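Peptidase M16 domain protein (Alicyclobacillus acidocaldarius subsp. acidocaldarius DSM 446, PDB 4XEA) is probably a metal-dependent peptidase of family M16 that hydrolyses peptide bonds, with a nickel ion bound in its metal site in this crystal. Local coordinates at residues S41-F46 / I226-P231; H53-G58 / K178-L183; H160-D165 / N311-T316. One frame throughout, in Å; residues are numbered along the deposited sequence.

Interaction 1 of 3, residues S41-F46 / I226-P231; sequences SVDRAF and IERLYP
The Y230 ring lies against V42, and the two side chains cross at about a right angle. The V42 branch CG2 nestles beside CE1 and OH of Y230, 3.8 Å from CE1, while the carbonyl O of V42 is 3.2 Å from that same carbon. A water over one face of the ring bridges the two segments, donating to V42 O and L229 O and accepting from A45 N. Further along, the L229 side chain sits against A45 and the F46 backbone: its CB abuts A45 CB at 3.9 Å, and its CD1 is 3.7 Å from F46 C. Beside this, L229 N donates to A45 O at 3.1 Å, tying strand 45-48 to strand 227-229. The F46 ring leads away to F188 and H53. R228 bends at chi2 (-100°), which brings its guanidinium back to D43, the centre of an inverse gamma turn. There D43 OD1 accepts Y230 OH at 2.6 Å, met from above the carboxylate plane. R228 NH1 makes a weak bond (149°) of 3.0 Å to D43 OD1, part of a salt bridge. R228 NH2 is held by R38 O. With G40 N on D43 OD2, one carboxylate gathers a phenol, an arginine and a backbone amide, which probably keeps D43 ionised and steadies the turn.

Interaction 2 of 3, residues H53-G58 / K178-L183; sequences HEMPDG and KEQLLL
L183 points one methyl straight at the imidazole of H53. The two side chains come from opposite directions. CD2 stands over the middle of the ring, 3.7 Å from its centroid and only 3° off the normal. This is a CH-pi contact, and all five ring atoms are nearly equally far from the methyl. L183 reaches it because its CG is turned anti to the backbone N (chi1 166°), out from the helix toward the strand. L183 touches F46 as well.

M55, a selenomethionine, lies between this pair and Q180. Its chain is bent at chi2 and chi3. It slides past the Q180 chain in the opposite direction, alongside rather than end on. M55 SE is 3.8 Å from Q180 CG and as far from Q180 CB. The terminal methyl CE stays near Q180 CG and also comes within 4.3 Å of L183 CD2.

Q180 is extended beyond CG, and it and P56 come from opposite directions. P56 CD lies over the face of the Q180 amide, off its centre, 3.6 Å from OE1 and 3.7 Å from NE2. These are van der Waals contacts. The polar need of OE1 is met by T177 N, just ahead of helix 178-188, and that bond holds the amide in place.

No hydrogen bond crosses between the two segments, so the fit is one of side-chain shape. The arrangement is a helix laid against the end of strand 51-54 and the loop that follows it. From there the chain runs through G58, the N-cap of helix 59-66. That helix carries H61 and H65 of the HxxEH signature of M16 peptidases, the inverted zincin motif. Together with E136 they bind nickel in this crystal.

Interaction 3 of 3, residues H160-D165 / N311-T316; sequences HPVRID and NTFGYT
T312 meets H160 first, and the two side chains cross at about a right angle. OG1 lies at the edge of the imidazole, near its plane, and forms a 2.8 Å hydrogen bond with H160 NE2. Either atom could be the donor. The other nitrogen, H160 ND1, accepts from V162 N at 3.0 Å, a nearly straight bond (168°) lying in the ring plane. Bonds at both nitrogens fix the rotation of the ring.

F313 comes next and touches both H160 and V162. Its CB lies over one face of the imidazole, 4.2 Å from the centroid and offset toward the rim. The two rings are oblique, with planes 64° apart, and H160 CE1 comes within 3.6 Å of F313 CD2. V162 CG2 stands anti to the backbone N, which carries it across to a face of the F313 ring, 4.0 Å from its centroid. F92 meets the F313 ring edge-to-face. With an alanine here in place of H160, T312 OG1 and V162 N would probably lose the imidazole as partner, and F313 CB its flat neighbour.

Y315 closes the series. Its CE2 is 4.5 Å from V162 CG2, a light apolar touch, while its hydroxyl bonds to Y149 of helix 144-156.

The contact joins H160 and the 3-10 turn after it to the loop leading into strand 314-321, and to Y315 near the start of that strand. This is consistent with the paired alpha/beta domains of an M16 half, the contact joining the metal-binding domain to the second, inactive one.

Interactions 1 and 2 have centres about 12 Å apart and share the small antiparallel sheet. Strands 45-48 and 51-54 are neighbours in it, linked by F46 O and H53 N, and 227-229 lies beyond 45-48. A salt bridge from R44 to D57 joins the two contacts again. Interaction 3 is also about 12 Å from interaction 1, with V42 packing on P161 and V162, but about 20 Å from interaction 2, where I164 touches D57. Along the chain, both segments of interaction 2 fall between those of interaction 1, while interaction 3 alternates with each. The early metal-binding region is thus stitched to later parts of the chain at three places.

Interaction 1 of 3, residues S41-F46 / I226-P231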
ATOM      1  N   SER A  41     -23.299   6.172   1.314  1.00 37.62           N
ATOM      2  CA  SER A  41     -23.525   7.608   1.118  1.00 37.96           C
ATOM      3  C   SER A  41     -24.639   7.912   0.134  1.00 38.60           C
ATOM      4  O   SER A  41     -25.278   8.979   0.253  1.00 39.92           O
ATOM      5  CB  SER A  41     -22.239   8.350   0.688  1.00 39.52           C
ATOM      6  OG  SER A  41     -21.755   7.924  -0.591  1.00 36.94           O
ATOM      7  N   VAL A  42     -24.887   7.013  -0.821  1.00 36.14           N
ATOM      8  CA  VAL A  42     -25.866   7.307  -1.852  1.00 36.52           C
ATOM      9  C   VAL A  42     -27.306   6.964  -1.479  1.00 37.19           C
ATOM     10  O   VAL A  42     -28.212   7.310  -2.218  1.00 37.51           O
ATOM     11  CB  VAL A  42     -25.510   6.753  -3.245  1.00 36.07           C
ATOM     12  CG1 VAL A  42     -24.123   7.322  -3.713  1.00 37.21           C
ATOM     13  CG2 VAL A  42     -25.611   5.225  -3.304  1.00 37.13           C
ATOM     14  N   ASP A  43     -27.503   6.326  -0.322  1.00 36.64           N
ATOM     15  CA  ASP A  43     -28.843   5.951   0.141  1.00 37.60           C
ATOM     16  C   ASP A  43     -29.507   7.143   0.822  1.00 39.19           C
ATOM     17  O   ASP A  43     -29.802   7.123   2.016  1.00 40.26           O
ATOM     18  CB  ASP A  43     -28.752   4.744   1.079  1.00 36.02           C
ATOM     19  CG  ASP A  43     -28.403   3.490   0.350  1.00 36.74           C
ATOM     20  OD1 ASP A  43     -29.235   3.102  -0.512  1.00 36.19           O
ATOM     21  OD2 ASP A  43     -27.301   2.905   0.621  1.00 36.35           O
ATOM     22  N   ARG A  44     -29.707   8.210   0.043  1.00 39.68           N
ATOM     23  CA  ARG A  44     -30.306   9.440   0.539  1.00 39.90           C
ATOM     24  C   ARG A  44     -31.808   9.269   0.828  1.00 40.60           C
ATOM     25  O   ARG A  44     -32.329   9.851   1.767  1.00 41.66           O
ATOM     26  CB  ARG A  44     -30.121  10.540  -0.517  1.00 40.54           C
ATOM     27  CG  ARG A  44     -30.728  11.873  -0.176  1.00 42.62           C
ATOM     28  CD  ARG A  44     -30.700  12.826  -1.382  1.00 43.99           C
ATOM     29  NE  ARG A  44     -29.355  13.303  -1.661  1.00 45.06           N
ATOM     30  CZ  ARG A  44     -28.968  13.857  -2.813  1.00 45.59           C
ATOM     31  NH1 ARG A  44     -29.809  13.941  -3.854  1.00 44.58           N
ATOM     32  NH2 ARG A  44     -27.711  14.286  -2.937  1.00 47.24           N
ATOM     33  N   ALA A  45     -32.508   8.528  -0.020  1.00 39.77           N
ATOM     34  CA  ALA A  45     -33.952   8.395   0.125  1.00 41.49           C
ATOM     35  C   ALA A  45     -34.351   6.927   0.111  1.00 40.94           C
ATOM     36  O   ALA A  45     -33.719   6.080  -0.565  1.00 39.76           O
ATOM     37  CB  ALA A  45     -34.685   9.161  -1.011  1.00 41.23           C
ATOM     38  N   PHE A  46     -35.421   6.639   0.833  1.00 41.09           N
ATOM     39  CA  PHE A  46     -35.864   5.277   1.006  1.00 40.21           C
ATOM     40  C   PHE A  46     -37.253   5.284   1.639  1.00 42.30           C
ATOM     41  O   PHE A  46     -37.691   6.281   2.217  1.00 43.41           O
ATOM     42  CB  PHE A  46     -34.898   4.453   1.867  1.00 39.03           C
ATOM     43  CG  PHE A  46     -34.623   5.044   3.224  1.00 41.02           C
ATOM     44  CD1 PHE A  46     -33.630   6.003   3.392  1.00 42.99           C
ATOM     45  CD2 PHE A  46     -35.387   4.662   4.343  1.00 44.04           C
ATOM     46  CE1 PHE A  46     -33.399   6.563   4.644  1.00 44.10           C
ATOM     47  CE2 PHE A  46     -35.145   5.187   5.591  1.00 44.74           C
ATOM     48  CZ  PHE A  46     -34.138   6.153   5.748  1.00 45.51           C
ATOM     49  N   ILE A 226     -37.022  -2.301   2.992  1.00 41.39           N
ATOM     50  CA  ILE A 226     -36.442  -1.075   2.493  1.00 40.26           C
ATOM     51  C   ILE A 226     -36.739  -0.964   0.998  1.00 39.06           C
ATOM     52  O   ILE A 226     -36.396  -1.874   0.266  1.00 39.18           O
ATOM     53  CB  ILE A 226     -34.940  -1.103   2.726  1.00 39.49           C
ATOM     54  CG1 ILE A 226     -34.612  -1.241   4.238  1.00 41.20           C
ATOM     55  CG2 ILE A 226     -34.254   0.154   2.054  1.00 39.83           C
ATOM     56  CD1 ILE A 226     -33.142  -1.596   4.504  1.00 41.95           C
ATOM     57  N   GLU A 227     -37.418   0.086   0.565  1.00 38.79           N
ATOM     58  CA  GLU A 227     -37.517   0.381  -0.890  1.00 39.49           C
ATOM     59  C   GLU A 227     -36.442   1.485  -1.150  1.00 39.18           C
ATOM     60  O   GLU A 227     -36.556   2.584  -0.621  1.00 39.91           O
ATOM     61  CB  GLU A 227     -38.883   0.883  -1.299  1.00 39.69           C
ATOM     62  CG  GLU A 227     -38.985   1.128  -2.789  1.00 41.12           C
ATOM     63  CD  GLU A 227     -40.199   1.840  -3.231  1.00 42.57           C
ATOM     64  OE1 GLU A 227     -40.900   2.383  -2.398  1.00 44.81           O
ATOM     65  OE2 GLU A 227     -40.461   1.871  -4.445  1.00 43.59           O
ATOM     66  N   ARG A 228     -35.462   1.195  -1.985  1.00 38.13           N
ATOM     67  CA  ARG A 228     -34.382   2.158  -2.275  1.00 39.18           C
ATOM     68  C   ARG A 228     -34.918   3.166  -3.293  1.00 38.74           C
ATOM     69  O   ARG A 228     -35.455   2.766  -4.328  1.00 38.17           O
ATOM     70  CB  ARG A 228     -33.155   1.460  -2.852  1.00 39.94           C
ATOM     71  CG  ARG A 228     -32.704   0.208  -2.119  1.00 43.87           C
ATOM     72  CD  ARG A 228     -31.576   0.429  -1.211  1.00 40.69           C
ATOM     73  NE  ARG A 228     -31.374  -0.698  -0.288  1.00 39.11           N
ATOM     74  CZ  ARG A 228     -30.421  -0.700   0.629  1.00 41.05           C
ATOM     75  NH1 ARG A 228     -29.578   0.332   0.681  1.00 38.03           N
ATOM     76  NH2 ARG A 228     -30.285  -1.727   1.469  1.00 38.03           N
ATOM     77  N   LEU A 229     -34.832   4.463  -2.988  1.00 38.30           N
ATOM     78  CA  LEU A 229     -35.376   5.490  -3.873  1.00 38.60           C
ATOM     79  C   LEU A 229     -34.265   6.380  -4.471  1.00 39.98           C
ATOM     80  O   LEU A 229     -33.534   7.059  -3.720  1.00 38.56           O
ATOM     81  CB  LEU A 229     -36.384   6.342  -3.115  1.00 39.97           C
ATOM     82  CG  LEU A 229     -37.592   5.579  -2.558  1.00 39.85           C
ATOM     83  CD1 LEU A 229     -38.405   6.476  -1.638  1.00 40.10           C
ATOM     84  CD2 LEU A 229     -38.477   5.013  -3.723  1.00 40.80           C
ATOM     85  N   TYR A 230     -34.164   6.351  -5.801  1.00 45.09           N
ATOM     86  CA  TYR A 230     -33.077   6.965  -6.585  1.00 44.68           C
ATOM     87  C   TYR A 230     -33.711   7.696  -7.774  1.00 46.08           C
ATOM     88  O   TYR A 230     -34.770   7.272  -8.254  1.00 45.26           O
ATOM     89  CB  TYR A 230     -32.100   5.907  -7.085  1.00 43.48           C
ATOM     90  CG  TYR A 230     -31.191   5.412  -5.988  1.00 45.28           C
ATOM     91  CD1 TYR A 230     -29.976   6.044  -5.723  1.00 49.17           C
ATOM     92  CD2 TYR A 230     -31.552   4.348  -5.190  1.00 48.10           C
ATOM     93  CE1 TYR A 230     -29.144   5.600  -4.696  1.00 50.06           C
ATOM     94  CE2 TYR A 230     -30.728   3.898  -4.156  1.00 48.73           C
ATOM     95  CZ  TYR A 230     -29.543   4.539  -3.905  1.00 50.29           C
ATOM     96  OH  TYR A 230     -28.727   4.081  -2.881  1.00 56.31           O
ATOM     97  N   PRO A 231     -33.104   8.829  -8.205  1.00 46.35           N
ATOM     98  CA  PRO A 231     -33.664   9.628  -9.311  1.00 46.48           C
ATOM     99  C   PRO A 231     -33.420   9.019 -10.691  1.00 44.88           C
ATOM    100  O   PRO A 231     -32.556   8.168 -10.877  1.00 41.47           O
ATOM    101  CB  PRO A 231     -32.938  10.977  -9.175  1.00 46.92           C
ATOM    102  CG  PRO A 231     -31.538  10.564  -8.653  1.00 46.51           C
ATOM    103  CD  PRO A 231     -31.813   9.374  -7.711  1.00 45.89           C
TER
HETATM  104  O   HOH W   1     -31.190   7.700  -2.602  1.00 42.66           O

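Interaction 2 of 3, residues H53-G58 / K178-L183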
ATOM      1  N   HIS A  53     -38.790   8.587   3.188  1.00 49.65           N
ATOM      2  CA  HIS A  53     -37.849   9.496   3.824  1.00 50.42           C
ATOM      3  C   HIS A  53     -36.818  10.027   2.826  1.00 50.22           C
ATOM      4  O   HIS A  53     -36.360   9.313   1.919  1.00 48.71           O
ATOM      5  CB  HIS A  53     -37.138   8.788   4.959  1.00 49.76           C
ATOM      6  CG  HIS A  53     -38.054   8.249   6.010  1.00 49.80           C
ATOM      7  ND1 HIS A  53     -38.643   9.047   6.973  1.00 53.04           N
ATOM      8  CD2 HIS A  53     -38.443   6.983   6.285  1.00 49.99           C
ATOM      9  CE1 HIS A  53     -39.360   8.294   7.788  1.00 54.85           C
ATOM     10  NE2 HIS A  53     -39.272   7.039   7.380  1.00 53.84           N
ATOM     11  N   GLU A  54     -36.492  11.300   2.989  1.00 51.52           N
ATOM     12  CA  GLU A  54     -35.403  11.927   2.287  1.00 51.45           C
ATOM     13  C   GLU A  54     -34.475  12.595   3.308  1.00 51.52           C
ATOM     14  O   GLU A  54     -34.869  13.508   4.025  1.00 51.85           O
ATOM     15  CB  GLU A  54     -35.925  12.956   1.304  1.00 53.66           C
ATOM     16  CG  GLU A  54     -34.805  13.527   0.452  1.00 58.86           C
ATOM     17  CD  GLU A  54     -35.176  13.627  -1.017  1.00 66.44           C
ATOM     18  OE1 GLU A  54     -34.782  14.634  -1.644  1.00 70.60           O
ATOM     19  OE2 GLU A  54     -35.860  12.703  -1.533  1.00 72.49           O
HETATM   20  N   MSE A  55     -33.249  12.095   3.376  1.00 49.00           N
HETATM   21  CA  MSE A  55     -32.336  12.486   4.418  1.00 49.19           C
HETATM   22  C   MSE A  55     -31.394  13.538   3.914  1.00 49.85           C
HETATM   23  O   MSE A  55     -31.142  13.620   2.714  1.00 49.36           O
HETATM   24  CB  MSE A  55     -31.488  11.298   4.845  1.00 47.54           C
HETATM   25  CG  MSE A  55     -32.238  10.165   5.471  1.00 48.43           C
HETATM   26 SE   MSE A  55     -32.963  10.585   7.224  0.75 55.40          SE
HETATM   27  CE  MSE A  55     -34.744  11.116   6.763  1.00 53.19           C
ATOM     28  N   PRO A  56     -30.797  14.301   4.847  1.00 51.54           N
ATOM     29  CA  PRO A  56     -29.638  15.089   4.489  1.00 50.88           C
ATOM     30  C   PRO A  56     -28.489  14.179   4.159  1.00 48.54           C
ATOM     31  O   PRO A  56     -28.372  13.087   4.740  1.00 47.67           O
ATOM     32  CB  PRO A  56     -29.306  15.859   5.786  1.00 53.13           C
ATOM     33  CG  PRO A  56     -30.509  15.735   6.639  1.00 55.73           C
ATOM     34  CD  PRO A  56     -31.133  14.433   6.277  1.00 53.36           C
ATOM     35  N   ASP A  57     -27.633  14.614   3.240  1.00 47.65           N
ATOM     36  CA  ASP A  57     -26.460  13.846   2.910  1.00 46.57           C
ATOM     37  C   ASP A  57     -25.512  13.743   4.096  1.00 47.35           C
ATOM     38  O   ASP A  57     -25.391  14.679   4.888  1.00 48.60           O
ATOM     39  CB  ASP A  57     -25.772  14.447   1.685  1.00 47.04           C
ATOM     40  CG  ASP A  57     -26.535  14.140   0.393  1.00 46.61           C
ATOM     41  OD1 ASP A  57     -27.065  13.010   0.260  1.00 49.15           O
ATOM     42  OD2 ASP A  57     -26.622  15.025  -0.470  1.00 51.32           O
ATOM     43  N   GLY A  58     -24.855  12.591   4.230  1.00 45.87           N
ATOM     44  CA  GLY A  58     -23.829  12.437   5.250  1.00 46.94           C
ATOM     45  C   GLY A  58     -24.115  11.395   6.299  1.00 47.28           C
ATOM     46  O   GLY A  58     -23.266  11.160   7.143  1.00 49.17           O
ATOM     47  N   LYS A 178     -30.519  13.792  15.608  1.00 62.62           N
ATOM     48  CA  LYS A 178     -30.379  12.514  16.301  1.00 62.73           C
ATOM     49  C   LYS A 178     -31.469  11.527  15.856  1.00 61.51           C
ATOM     50  O   LYS A 178     -31.210  10.338  15.699  1.00 61.01           O
ATOM     51  CB  LYS A 178     -30.426  12.717  17.824  1.00 65.45           C
ATOM     52  CG  LYS A 178     -30.249  11.429  18.620  1.00 65.96           C
ATOM     53  CD  LYS A 178     -30.238  11.673  20.136  1.00 69.34           C
ATOM     54  CE  LYS A 178     -31.635  11.896  20.688  1.00 71.30           C
ATOM     55  NZ  LYS A 178     -31.554  12.728  21.889  1.00 77.18           N
ATOM     56  N   GLU A 179     -32.669  12.043  15.643  1.00 62.56           N
ATOM     57  CA  GLU A 179     -33.836  11.258  15.225  1.00 62.42           C
ATOM     58  C   GLU A 179     -33.598  10.574  13.879  1.00 59.23           C
ATOM     59  O   GLU A 179     -33.864   9.375  13.681  1.00 59.57           O
ATOM     60  CB  GLU A 179     -35.038  12.221  15.097  1.00 64.36           C
ATOM     61  CG  GLU A 179     -35.640  12.713  16.410  1.00 71.10           C
ATOM     62  CD  GLU A 179     -34.748  13.675  17.254  1.00 77.27           C
ATOM     63  OE1 GLU A 179     -34.021  14.536  16.696  1.00 77.79           O
ATOM     64  OE2 GLU A 179     -34.797  13.571  18.506  1.00 82.32           O
ATOM     65  N   GLN A 180     -33.090  11.348  12.938  1.00 57.03           N
ATOM     66  CA  GLN A 180     -32.706  10.816  11.630  1.00 53.30           C
ATOM     67  C   GLN A 180     -31.616   9.769  11.716  1.00 51.28           C
ATOM     68  O   GLN A 180     -31.694   8.730  11.072  1.00 49.09           O
ATOM     69  CB  GLN A 180     -32.231  11.944  10.751  1.00 52.89           C
ATOM     70  CG  GLN A 180     -33.363  12.836  10.313  1.00 55.42           C
ATOM     71  CD  GLN A 180     -32.865  14.093   9.635  1.00 56.83           C
ATOM     72  OE1 GLN A 180     -31.715  14.494   9.820  1.00 55.05           O
ATOM     73  NE2 GLN A 180     -33.742  14.742   8.877  1.00 55.20           N
ATOM     74  N   LEU A 181     -30.589  10.044  12.510  1.00 51.34           N
ATOM     75  CA  LEU A 181     -29.499   9.095  12.654  1.00 50.35           C
ATOM     76  C   LEU A 181     -30.043   7.778  13.189  1.00 49.95           C
ATOM     77  O   LEU A 181     -29.653   6.704  12.731  1.00 47.66           O
ATOM     78  CB  LEU A 181     -28.417   9.638  13.601  1.00 51.61           C
ATOM     79  CG  LEU A 181     -27.472  10.718  13.095  1.00 51.75           C
ATOM     80  CD1 LEU A 181     -26.685  11.400  14.273  1.00 51.63           C
ATOM     81  CD2 LEU A 181     -26.505  10.135  12.037  1.00 49.07           C
ATOM     82  N   LEU A 182     -30.932   7.876  14.176  1.00 52.07           N
ATOM     83  CA  LEU A 182     -31.492   6.701  14.823  1.00 53.73           C
ATOM     84  C   LEU A 182     -32.398   5.931  13.853  1.00 51.70           C
ATOM     85  O   LEU A 182     -32.381   4.693  13.826  1.00 51.41           O
ATOM     86  CB  LEU A 182     -32.261   7.075  16.103  1.00 56.82           C
ATOM     87  CG  LEU A 182     -31.427   7.448  17.340  1.00 61.08           C
ATOM     88  CD1 LEU A 182     -32.304   7.569  18.569  1.00 62.24           C
ATOM     89  CD2 LEU A 182     -30.315   6.441  17.584  1.00 62.94           C
ATOM     90  N   LEU A 183     -33.145   6.658  13.038  1.00 51.42           N
ATOM     91  CA  LEU A 183     -34.001   6.026  12.030  1.00 50.37           C
ATOM     92  C   LEU A 183     -33.134   5.233  11.054  1.00 48.27           C
ATOM     93  O   LEU A 183     -33.389   4.058  10.798  1.00 47.09           O
ATOM     94  CB  LEU A 183     -34.792   7.069  11.268  1.00 50.57           C
ATOM     95  CG  LEU A 183     -35.426   6.512   9.982  1.00 50.32           C
ATOM     96  CD1 LEU A 183     -36.628   5.620  10.352  1.00 48.87           C
ATOM     97  CD2 LEU A 183     -35.828   7.645   9.093  1.00 52.20           C
TER

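Interaction 3 of 3, residues H160-D165 / N311-T316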
ATOM      1  N   HIS A 160     -28.064  12.329  -9.241  1.00 37.80           N
ATOM      2  CA  HIS A 160     -27.694  11.169  -8.449  1.00 37.12           C
ATOM      3  C   HIS A 160     -26.837  11.591  -7.217  1.00 37.26           C
ATOM      4  O   HIS A 160     -25.947  12.432  -7.357  1.00 36.99           O
ATOM      5  CB  HIS A 160     -26.929  10.155  -9.299  1.00 35.56           C
ATOM      6  CG  HIS A 160     -26.840   8.792  -8.678  1.00 36.25           C
ATOM      7  ND1 HIS A 160     -26.088   8.534  -7.551  1.00 36.02           N
ATOM      8  CD2 HIS A 160     -27.467   7.628  -8.991  1.00 36.02           C
ATOM      9  CE1 HIS A 160     -26.229   7.264  -7.213  1.00 36.91           C
ATOM     10  NE2 HIS A 160     -27.061   6.691  -8.066  1.00 36.68           N
ATOM     11  N   PRO A 161     -27.128  11.043  -6.013  1.00 37.30           N
ATOM     12  CA  PRO A 161     -26.350  11.403  -4.828  1.00 38.90           C
ATOM     13  C   PRO A 161     -24.842  11.184  -4.883  1.00 38.37           C
ATOM     14  O   PRO A 161     -24.121  11.818  -4.090  1.00 39.17           O
ATOM     15  CB  PRO A 161     -26.937  10.490  -3.736  1.00 39.09           C
ATOM     16  CG  PRO A 161     -28.344  10.277  -4.153  1.00 39.05           C
ATOM     17  CD  PRO A 161     -28.266  10.175  -5.649  1.00 38.78           C
ATOM     18  N   VAL A 162     -24.368  10.336  -5.797  1.00 37.58           N
ATOM     19  CA  VAL A 162     -22.944  10.077  -5.961  1.00 37.96           C
ATOM     20  C   VAL A 162     -22.176  11.395  -6.242  1.00 39.20           C
ATOM     21  O   VAL A 162     -20.960  11.472  -6.086  1.00 40.51           O
ATOM     22  CB  VAL A 162     -22.675   9.008  -7.037  1.00 37.43           C
ATOM     23  CG1 VAL A 162     -22.958   9.569  -8.459  1.00 37.01           C
ATOM     24  CG2 VAL A 162     -21.199   8.458  -6.930  1.00 40.50           C
ATOM     25  N   ARG A 163     -22.889  12.431  -6.636  1.00 38.11           N
ATOM     26  CA  ARG A 163     -22.257  13.715  -6.924  1.00 40.92           C
ATOM     27  C   ARG A 163     -21.870  14.520  -5.690  1.00 42.46           C
ATOM     28  O   ARG A 163     -21.161  15.520  -5.807  1.00 43.82           O
ATOM     29  CB  ARG A 163     -23.132  14.546  -7.850  1.00 40.86           C
ATOM     30  CG  ARG A 163     -24.362  15.139  -7.270  1.00 40.33           C
ATOM     31  CD  ARG A 163     -25.256  15.718  -8.373  1.00 44.11           C
ATOM     32  NE  ARG A 163     -24.531  16.726  -9.196  1.00 45.92           N
ATOM     33  CZ  ARG A 163     -24.243  17.985  -8.834  1.00 51.17           C
ATOM     34  NH1 ARG A 163     -24.595  18.487  -7.646  1.00 52.03           N
ATOM     35  NH2 ARG A 163     -23.553  18.748  -9.659  1.00 51.44           N
ATOM     36  N   ILE A 164     -22.363  14.091  -4.526  1.00 42.51           N
ATOM     37  CA  ILE A 164     -21.990  14.638  -3.227  1.00 44.31           C
ATOM     38  C   ILE A 164     -20.957  13.733  -2.568  1.00 44.66           C
ATOM     39  O   ILE A 164     -21.090  12.506  -2.578  1.00 43.17           O
ATOM     40  CB  ILE A 164     -23.219  14.743  -2.322  1.00 44.74           C
ATOM     41  CG1 ILE A 164     -24.308  15.524  -3.071  1.00 46.92           C
ATOM     42  CG2 ILE A 164     -22.886  15.493  -1.004  1.00 45.97           C
ATOM     43  CD1 ILE A 164     -23.925  16.960  -3.392  1.00 50.46           C
ATOM     44  N   ASP A 165     -19.936  14.327  -1.961  1.00 46.53           N
ATOM     45  CA  ASP A 165     -18.891  13.517  -1.348  1.00 47.77           C
ATOM     46  C   ASP A 165     -19.444  12.715  -0.145  1.00 46.81           C
ATOM     47  O   ASP A 165     -20.458  13.051   0.440  1.00 46.74           O
ATOM     48  CB  ASP A 165     -17.670  14.361  -0.942  1.00 51.72           C
ATOM     49  CG  ASP A 165     -16.370  13.508  -0.836  1.00 56.40           C
ATOM     50  OD1 ASP A 165     -16.361  12.256  -1.151  1.00 58.62           O
ATOM     51  OD2 ASP A 165     -15.379  14.086  -0.422  1.00 60.33           O
ATOM     52  N   ASN A 311     -25.204  -0.781  -7.774  1.00 34.51           N
ATOM     53  CA  ASN A 311     -26.566  -1.076  -8.194  1.00 34.52           C
ATOM     54  C   ASN A 311     -27.261   0.055  -8.962  1.00 35.27           C
ATOM     55  O   ASN A 311     -28.070  -0.232  -9.879  1.00 35.50           O
ATOM     56  CB  ASN A 311     -27.430  -1.535  -7.009  1.00 34.62           C
ATOM     57  CG  ASN A 311     -27.072  -2.917  -6.459  1.00 35.47           C
ATOM     58  OD1 ASN A 311     -27.543  -3.253  -5.383  1.00 37.52           O
ATOM     59  ND2 ASN A 311     -26.294  -3.758  -7.197  1.00 33.76           N
ATOM     60  N   THR A 312     -26.963   1.325  -8.632  1.00 34.53           N
ATOM     61  CA  THR A 312     -27.674   2.452  -9.219  1.00 35.77           C
ATOM     62  C   THR A 312     -26.808   3.407 -10.055  1.00 35.05           C
ATOM     63  O   THR A 312     -27.321   4.388 -10.594  1.00 34.95           O
ATOM     64  CB  THR A 312     -28.354   3.290  -8.151  1.00 36.74           C
ATOM     65  OG1 THR A 312     -27.341   3.983  -7.377  1.00 37.49           O
ATOM     66  CG2 THR A 312     -29.238   2.359  -7.239  1.00 40.85           C
ATOM     67  N   PHE A 313     -25.520   3.109 -10.197  1.00 34.07           N
ATOM     68  CA  PHE A 313     -24.664   3.959 -11.056  1.00 33.17           C
ATOM     69  C   PHE A 313     -23.394   3.231 -11.395  1.00 32.05           C
ATOM     70  O   PHE A 313     -23.056   2.224 -10.767  1.00 33.05           O
ATOM     71  CB  PHE A 313     -24.311   5.251 -10.313  1.00 32.51           C
ATOM     72  CG  PHE A 313     -23.380   5.044  -9.159  1.00 34.51           C
ATOM     73  CD1 PHE A 313     -21.994   5.173  -9.344  1.00 35.67           C
ATOM     74  CD2 PHE A 313     -23.841   4.669  -7.918  1.00 35.01           C
ATOM     75  CE1 PHE A 313     -21.119   4.951  -8.326  1.00 37.89           C
ATOM     76  CE2 PHE A 313     -22.955   4.453  -6.873  1.00 37.30           C
ATOM     77  CZ  PHE A 313     -21.592   4.579  -7.075  1.00 36.81           C
ATOM     78  N   GLY A 314     -22.678   3.732 -12.378  1.00 31.79           N
ATOM     79  CA  GLY A 314     -21.319   3.288 -12.633  1.00 32.86           C
ATOM     80  C   GLY A 314     -20.556   4.266 -13.507  1.00 32.17           C
ATOM     81  O   GLY A 314     -21.156   5.027 -14.289  1.00 31.26           O
ATOM     82  N   TYR A 315     -19.227   4.221 -13.407  1.00 33.88           N
ATOM     83  CA  TYR A 315     -18.374   5.061 -14.281  1.00 34.41           C
ATOM     84  C   TYR A 315     -16.957   4.533 -14.433  1.00 35.51           C
ATOM     85  O   TYR A 315     -16.473   3.772 -13.580  1.00 33.26           O
ATOM     86  CB  TYR A 315     -18.291   6.486 -13.744  1.00 34.47           C
ATOM     87  CG  TYR A 315     -17.835   6.615 -12.317  1.00 35.27           C
ATOM     88  CD1 TYR A 315     -16.466   6.628 -11.980  1.00 34.75           C
ATOM     89  CD2 TYR A 315     -18.754   6.692 -11.272  1.00 37.81           C
ATOM     90  CE1 TYR A 315     -16.051   6.695 -10.653  1.00 38.22           C
ATOM     91  CE2 TYR A 315     -18.331   6.799  -9.965  1.00 38.29           C
ATOM     92  CZ  TYR A 315     -16.992   6.784  -9.661  1.00 39.36           C
ATOM     93  OH  TYR A 315     -16.581   6.865  -8.363  1.00 43.15           O
ATOM     94  N   THR A 316     -16.319   4.953 -15.535  1.00 35.42           N
ATOM     95  CA  THR A 316     -14.882   4.762 -15.769  1.00 36.50           C
ATOM     96  C   THR A 316     -14.165   6.101 -15.554  1.00 37.36           C
ATOM     97  O   THR A 316     -14.723   7.175 -15.919  1.00 35.77           O
ATOM     98  CB  THR A 316     -14.663   4.288 -17.234  1.00 37.23           C
ATOM     99  OG1 THR A 316     -15.393   3.079 -17.451  1.00 37.57           O
ATOM    100  CG2 THR A 316     -13.203   4.114 -17.563  1.00 36.29           C
TER